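Local coordinates for protein tylactone synthase starter module and modules 1 & 2 (Streptomyces fradiae, PDB 2Z5L) that probably reduces a beta-keto group of the growing tylosin polyketide chain, as the first ketoreductase of the synthase, and sets its stereochemistry, at residues 22-34 and 470-482. Residues are numbered along the deposited sequence; the frame is centred on the assembly and turned at random.
Sequences SPTDAWRYRVTWK and RNDVCVTVVDVDW
Strands 28-34 and 474-477 pair antiparallel through Tyr29 and Thr476, a hydrogen-bonded pair with Tyr29 N to Thr476 O and Thr476 N to Tyr29 O both 2.7 Å. Val478 N extends the pairing to Trp27 O. The strand directions are 136° apart, so they diverge beyond Arg30, where water 2 accepts from Val31 N and donates weakly to Cys474 O. On one face, Arg28 grips Asp472 end-on: NH1 meets OD2 at 3.2 Å and NH2 meets OD1 at 3.3 Å. A bend at chi3 (51°) turns its guanidinium to the carboxylate, and the two planes lie 24° apart. Val475 CG2 covers one guanidinium face and Arg470 CD the other. Arg470 NE also reaches Asp472 OD1, weakly, so two arginines share one carboxylate. Arg28 NE hydrogen-bonds to Ala249 O. The pairing joins the N-terminal strand to the last strand of the Rossmann-type ketoreductase sheet; on its other side strand 28-35 pairs with strand 239-247. On the opposite face, Tyr29 lies obliquely against Trp482, and Tyr29 CE2 is 3.5 Å from Trp482 CZ2. Trp482 NE1 donates a bent bond to Tyr29 OH (2.8 Å), which lies out of the indole plane. Water 1 ties that hydroxyl to Val478 O and Val480 N. Nearby, Asp479 CB makes a CH-pi contact over the Trp27 five-membered ring, 3.6 Å from its centroid, while Asp479 OD1 forms a salt bridge with Arg453.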
loop_
_atom_site.group_PDB
_atom_site.type_symbol
_atom_site.label_atom_id
_atom_site.label_comp_id
_atom_site.label_asym_id
_atom_site.label_seq_id
_atom_site.Cartn_x
_atom_site.Cartn_y
_atom_site.Cartn_z
ATOM N N SER A 22 15.081 7.526 -21.383
ATOM C CA SER A 22 13.700 8.082 -21.338
ATOM C C SER A 22 13.633 9.257 -20.366
ATOM O O SER A 22 14.276 9.245 -19.313
ATOM C CB SER A 22 12.713 6.996 -20.904
ATOM O OG SER A 22 12.822 5.847 -21.726
ATOM N N PRO A 23 12.852 10.293 -20.710
ATOM C CA PRO A 23 12.715 11.472 -19.849
ATOM C C PRO A 23 11.959 11.171 -18.556
ATOM O O PRO A 23 12.044 11.922 -17.581
ATOM C CB PRO A 23 11.973 12.466 -20.740
ATOM C CG PRO A 23 11.110 11.576 -21.568
ATOM C CD PRO A 23 12.043 10.436 -21.935
ATOM N N THR A 24 11.230 10.064 -18.548
ATOM C CA THR A 24 10.468 9.678 -17.369
ATOM C C THR A 24 11.274 8.808 -16.407
ATOM O O THR A 24 10.743 8.365 -15.389
ATOM C CB THR A 24 9.201 8.895 -17.744
ATOM O OG1 THR A 24 9.574 7.682 -18.408
ATOM C CG2 THR A 24 8.302 9.721 -18.648
ATOM N N ASP A 25 12.541 8.541 -16.725
ATOM C CA ASP A 25 13.356 7.723 -15.830
ATOM C C ASP A 25 13.686 8.480 -14.541
ATOM O O ASP A 25 14.127 7.882 -13.565
ATOM C CB ASP A 25 14.660 7.258 -16.502
ATOM C CG ASP A 25 14.447 6.108 -17.488
ATOM O OD1 ASP A 25 13.691 5.170 -17.173
ATOM O OD2 ASP A 25 15.055 6.136 -18.577
ATOM N N ALA A 26 13.469 9.791 -14.537
ATOM C CA ALA A 26 13.740 10.590 -13.352
ATOM C C ALA A 26 12.558 10.531 -12.384
ATOM O O ALA A 26 12.569 11.195 -11.347
ATOM C CB ALA A 26 14.020 12.039 -13.741
ATOM N N TRP A 27 11.549 9.735 -12.729
ATOM C CA TRP A 27 10.357 9.585 -11.907
ATOM C C TRP A 27 10.306 8.203 -11.284
ATOM O O TRP A 27 9.399 7.904 -10.517
ATOM C CB TRP A 27 9.086 9.782 -12.746
ATOM C CG TRP A 27 8.935 11.149 -13.345
ATOM C CD1 TRP A 27 9.664 12.267 -13.040
ATOM C CD2 TRP A 27 7.969 11.556 -14.330
ATOM N NE1 TRP A 27 9.210 13.341 -13.771
ATOM C CE2 TRP A 27 8.173 12.935 -14.569
ATOM C CE3 TRP A 27 6.951 10.891 -15.032
ATOM C CZ2 TRP A 27 7.397 13.662 -15.478
ATOM C CZ3 TRP A 27 6.176 11.621 -15.941
ATOM C CH2 TRP A 27 6.408 12.990 -16.154
ATOM N N ARG A 28 11.280 7.366 -11.606
ATOM C CA ARG A 28 11.308 6.002 -11.098
ATOM C C ARG A 28 12.001 5.831 -9.747
ATOM O O ARG A 28 13.183 6.137 -9.600
ATOM C CB ARG A 28 11.981 5.087 -12.124
ATOM C CG ARG A 28 11.231 4.948 -13.445
ATOM C CD ARG A 28 12.099 4.235 -14.453
ATOM N NE ARG A 28 12.636 2.996 -13.906
ATOM C CZ ARG A 28 11.939 1.875 -13.773
ATOM N NH1 ARG A 28 10.669 1.840 -14.164
ATOM N NH2 ARG A 28 12.505 0.801 -13.227
ATOM N N TYR A 29 11.258 5.328 -8.767
ATOM C CA TYR A 29 11.802 5.088 -7.437
ATOM C C TYR A 29 11.411 3.693 -6.970
ATOM O O TYR A 29 10.526 3.048 -7.543
ATOM C CB TYR A 29 11.281 6.119 -6.443
ATOM C CG TYR A 29 11.508 7.554 -6.846
ATOM C CD1 TYR A 29 10.684 8.173 -7.780
ATOM C CD2 TYR A 29 12.529 8.307 -6.261
ATOM C CE1 TYR A 29 10.865 9.509 -8.116
ATOM C CE2 TYR A 29 12.720 9.648 -6.594
ATOM C CZ TYR A 29 11.884 10.244 -7.517
ATOM O OH TYR A 29 12.030 11.581 -7.827
ATOM N N ARG A 30 12.071 3.225 -5.920
ATOM C CA ARG A 30 11.779 1.902 -5.398
ATOM C C ARG A 30 12.074 1.822 -3.909
ATOM O O ARG A 30 12.653 2.740 -3.326
ATOM C CB ARG A 30 12.592 0.844 -6.157
ATOM C CG ARG A 30 14.085 0.813 -5.834
ATOM C CD ARG A 30 14.816 -0.250 -6.654
ATOM N NE ARG A 30 13.944 -1.369 -7.027
ATOM C CZ ARG A 30 13.323 -1.485 -8.201
ATOM N NH1 ARG A 30 13.479 -0.552 -9.130
ATOM N NH2 ARG A 30 12.540 -2.530 -8.447
ATOM N N VAL A 31 11.670 0.720 -3.293
ATOM C CA VAL A 31 11.898 0.545 -1.872
ATOM C C VAL A 31 13.007 -0.456 -1.602
ATOM O O VAL A 31 12.944 -1.609 -2.028
ATOM C CB VAL A 31 10.617 0.081 -1.151
ATOM C CG1 VAL A 31 10.916 -0.172 0.321
ATOM C CG2 VAL A 31 9.535 1.140 -1.290
ATOM N N THR A 32 14.028 0.007 -0.892
ATOM C CA THR A 32 15.164 -0.825 -0.535
ATOM C C THR A 32 15.275 -0.884 0.980
ATOM O O THR A 32 14.573 -0.163 1.702
ATOM C CB THR A 32 16.481 -0.252 -1.108
ATOM O OG1 THR A 32 16.612 1.131 -0.734
ATOM C CG2 THR A 32 16.501 -0.383 -2.626
ATOM N N TRP A 33 16.181 -1.731 1.457
ATOM C CA TRP A 33 16.375 -1.899 2.887
ATOM C C TRP A 33 17.802 -1.612 3.342
ATOM O O TRP A 33 18.717 -2.394 3.083
ATOM C CB TRP A 33 15.981 -3.320 3.286
ATOM C CG TRP A 33 14.516 -3.595 3.141
ATOM C CD1 TRP A 33 13.903 -4.328 2.158
ATOM C CD2 TRP A 33 13.476 -3.140 4.011
ATOM N NE1 TRP A 33 12.545 -4.359 2.368
ATOM C CE2 TRP A 33 12.255 -3.637 3.499
ATOM C CE3 TRP A 33 13.457 -2.357 5.178
ATOM C CZ2 TRP A 33 11.024 -3.378 4.115
ATOM C CZ3 TRP A 33 12.234 -2.100 5.791
ATOM C CH2 TRP A 33 11.035 -2.611 5.257
ATOM N N LYS A 34 17.985 -0.491 4.030
ATOM C CA LYS A 34 19.304 -0.114 4.518
ATOM C C LYS A 34 19.542 -0.689 5.914
ATOM O O LYS A 34 18.905 -0.274 6.880
ATOM C CB LYS A 34 19.446 1.411 4.552
ATOM C CG LYS A 34 20.821 1.898 4.988
ATOM C CD LYS A 34 20.944 3.409 4.876
ATOM C CE LYS A 34 22.339 3.885 5.272
ATOM N NZ LYS A 34 22.335 4.741 6.496
ATOM N N ARG A 470 11.419 -3.400 -18.499
ATOM C CA ARG A 470 12.423 -3.821 -17.529
ATOM C C ARG A 470 11.954 -5.054 -16.766
ATOM O O ARG A 470 12.748 -5.738 -16.109
ATOM C CB ARG A 470 12.692 -2.708 -16.519
ATOM C CG ARG A 470 13.342 -1.466 -17.093
ATOM C CD ARG A 470 13.618 -0.487 -15.973
ATOM N NE ARG A 470 14.219 -1.161 -14.816
ATOM C CZ ARG A 470 15.499 -1.522 -14.735
ATOM N NH1 ARG A 470 16.324 -1.267 -15.744
ATOM N NH2 ARG A 470 15.954 -2.140 -13.650
ATOM N N ASN A 471 10.656 -5.315 -16.865
ATOM C CA ASN A 471 9.992 -6.414 -16.190
ATOM C C ASN A 471 10.004 -6.178 -14.682
ATOM O O ASN A 471 10.254 -7.096 -13.907
ATOM C CB ASN A 471 10.661 -7.750 -16.498
ATOM C CG ASN A 471 9.649 -8.841 -16.793
ATOM O OD1 ASN A 471 9.270 -9.612 -15.898
ATOM N ND2 ASN A 471 9.220 -8.929 -18.052
ATOM N N ASP A 472 9.742 -4.941 -14.274
ATOM C CA ASP A 472 9.720 -4.599 -12.861
ATOM C C ASP A 472 8.656 -5.383 -12.099
ATOM O O ASP A 472 7.684 -5.871 -12.683
ATOM C CB ASP A 472 9.427 -3.106 -12.660
ATOM C CG ASP A 472 10.483 -2.206 -13.249
ATOM O OD1 ASP A 472 11.678 -2.355 -12.903
ATOM O OD2 ASP A 472 10.109 -1.325 -14.050
ATOM N N VAL A 473 8.861 -5.498 -10.787
ATOM C CA VAL A 473 7.917 -6.162 -9.898
ATOM C C VAL A 473 7.152 -5.021 -9.231
ATOM O O VAL A 473 5.926 -4.953 -9.311
ATOM C CB VAL A 473 8.647 -7.026 -8.839
ATOM C CG1 VAL A 473 7.662 -7.501 -7.775
ATOM C CG2 VAL A 473 9.286 -8.245 -9.526
ATOM N N CYS A 474 7.876 -4.117 -8.582
ATOM C CA CYS A 474 7.248 -2.957 -7.960
ATOM C C CYS A 474 8.149 -1.770 -8.197
ATOM O O CYS A 474 9.368 -1.854 -8.047
ATOM C CB CYS A 474 7.041 -3.137 -6.447
ATOM S SG CYS A 474 5.629 -4.167 -5.986
ATOM N N VAL A 475 7.542 -0.665 -8.588
ATOM C CA VAL A 475 8.292 0.541 -8.834
ATOM C C VAL A 475 7.358 1.696 -8.594
ATOM O O VAL A 475 6.146 1.564 -8.773
ATOM C CB VAL A 475 8.826 0.588 -10.291
ATOM C CG1 VAL A 475 7.666 0.560 -11.282
ATOM C CG2 VAL A 475 9.681 1.830 -10.493
ATOM N N THR A 476 7.924 2.815 -8.151
ATOM C CA THR A 476 7.154 4.017 -7.895
ATOM C C THR A 476 7.479 4.982 -9.018
ATOM O O THR A 476 8.636 5.372 -9.207
ATOM C CB THR A 476 7.546 4.700 -6.551
ATOM O OG1 THR A 476 7.250 3.830 -5.454
ATOM C CG2 THR A 476 6.772 5.997 -6.369
ATOM N N VAL A 477 6.464 5.352 -9.783
ATOM C CA VAL A 477 6.660 6.297 -10.867
ATOM C C VAL A 477 5.963 7.571 -10.444
ATOM O O VAL A 477 4.740 7.668 -10.530
ATOM C CB VAL A 477 6.031 5.790 -12.182
ATOM C CG1 VAL A 477 6.214 6.830 -13.273
ATOM C CG2 VAL A 477 6.669 4.470 -12.595
ATOM N N VAL A 478 6.729 8.544 -9.968
ATOM C CA VAL A 478 6.137 9.805 -9.533
ATOM C C VAL A 478 6.989 11.008 -9.895
ATOM O O VAL A 478 8.215 10.937 -9.907
ATOM C CB VAL A 478 5.944 9.856 -7.998
ATOM C CG1 VAL A 478 5.126 11.082 -7.629
ATOM C CG2 VAL A 478 5.285 8.591 -7.495
ATOM N N ASP A 479 6.328 12.122 -10.170
ATOM C CA ASP A 479 7.024 13.356 -10.492
ATOM C C ASP A 479 6.913 14.255 -9.262
ATOM O O ASP A 479 5.819 14.724 -8.916
ATOM C CB ASP A 479 6.390 14.029 -11.711
ATOM C CG ASP A 479 7.072 15.338 -12.070
ATOM O OD1 ASP A 479 8.313 15.412 -11.954
ATOM O OD2 ASP A 479 6.375 16.288 -12.474
ATOM N N VAL A 480 8.055 14.492 -8.609
ATOM C CA VAL A 480 8.109 15.293 -7.379
ATOM C C VAL A 480 9.160 16.395 -7.294
ATOM O O VAL A 480 10.317 16.190 -7.645
ATOM C CB VAL A 480 8.385 14.421 -6.147
ATOM C CG1 VAL A 480 7.869 15.119 -4.902
ATOM C CG2 VAL A 480 7.796 13.054 -6.327
ATOM N N ASP A 481 8.745 17.547 -6.777
ATOM C CA ASP A 481 9.637 18.685 -6.573
ATOM C C ASP A 481 10.286 18.509 -5.191
ATOM O O ASP A 481 9.870 19.131 -4.212
ATOM C CB ASP A 481 8.845 19.996 -6.608
ATOM C CG ASP A 481 9.712 21.216 -6.347
ATOM O OD1 ASP A 481 9.148 22.338 -6.253
ATOM O OD2 ASP A 481 10.951 21.056 -6.241
ATOM N N TRP A 482 11.297 17.646 -5.127
ATOM C CA TRP A 482 12.012 17.366 -3.889
ATOM C C TRP A 482 12.406 18.612 -3.102
ATOM O O TRP A 482 12.512 18.566 -1.875
ATOM C CB TRP A 482 13.264 16.549 -4.188
ATOM C CG TRP A 482 12.985 15.129 -4.574
ATOM C CD1 TRP A 482 13.406 14.487 -5.706
ATOM C CD2 TRP A 482 12.277 14.153 -3.800
ATOM N NE1 TRP A 482 13.007 13.170 -5.681
ATOM C CE2 TRP A 482 12.314 12.941 -4.522
ATOM C CE3 TRP A 482 11.619 14.187 -2.564
ATOM C CZ2 TRP A 482 11.718 11.771 -4.050
ATOM C CZ3 TRP A 482 11.028 13.027 -2.092
ATOM C CH2 TRP A 482 11.081 11.831 -2.837
HETATM O O HOH W 1 10.228 12.894 -9.406
HETATM O O HOH W 2 10.120 -0.910 -4.950
#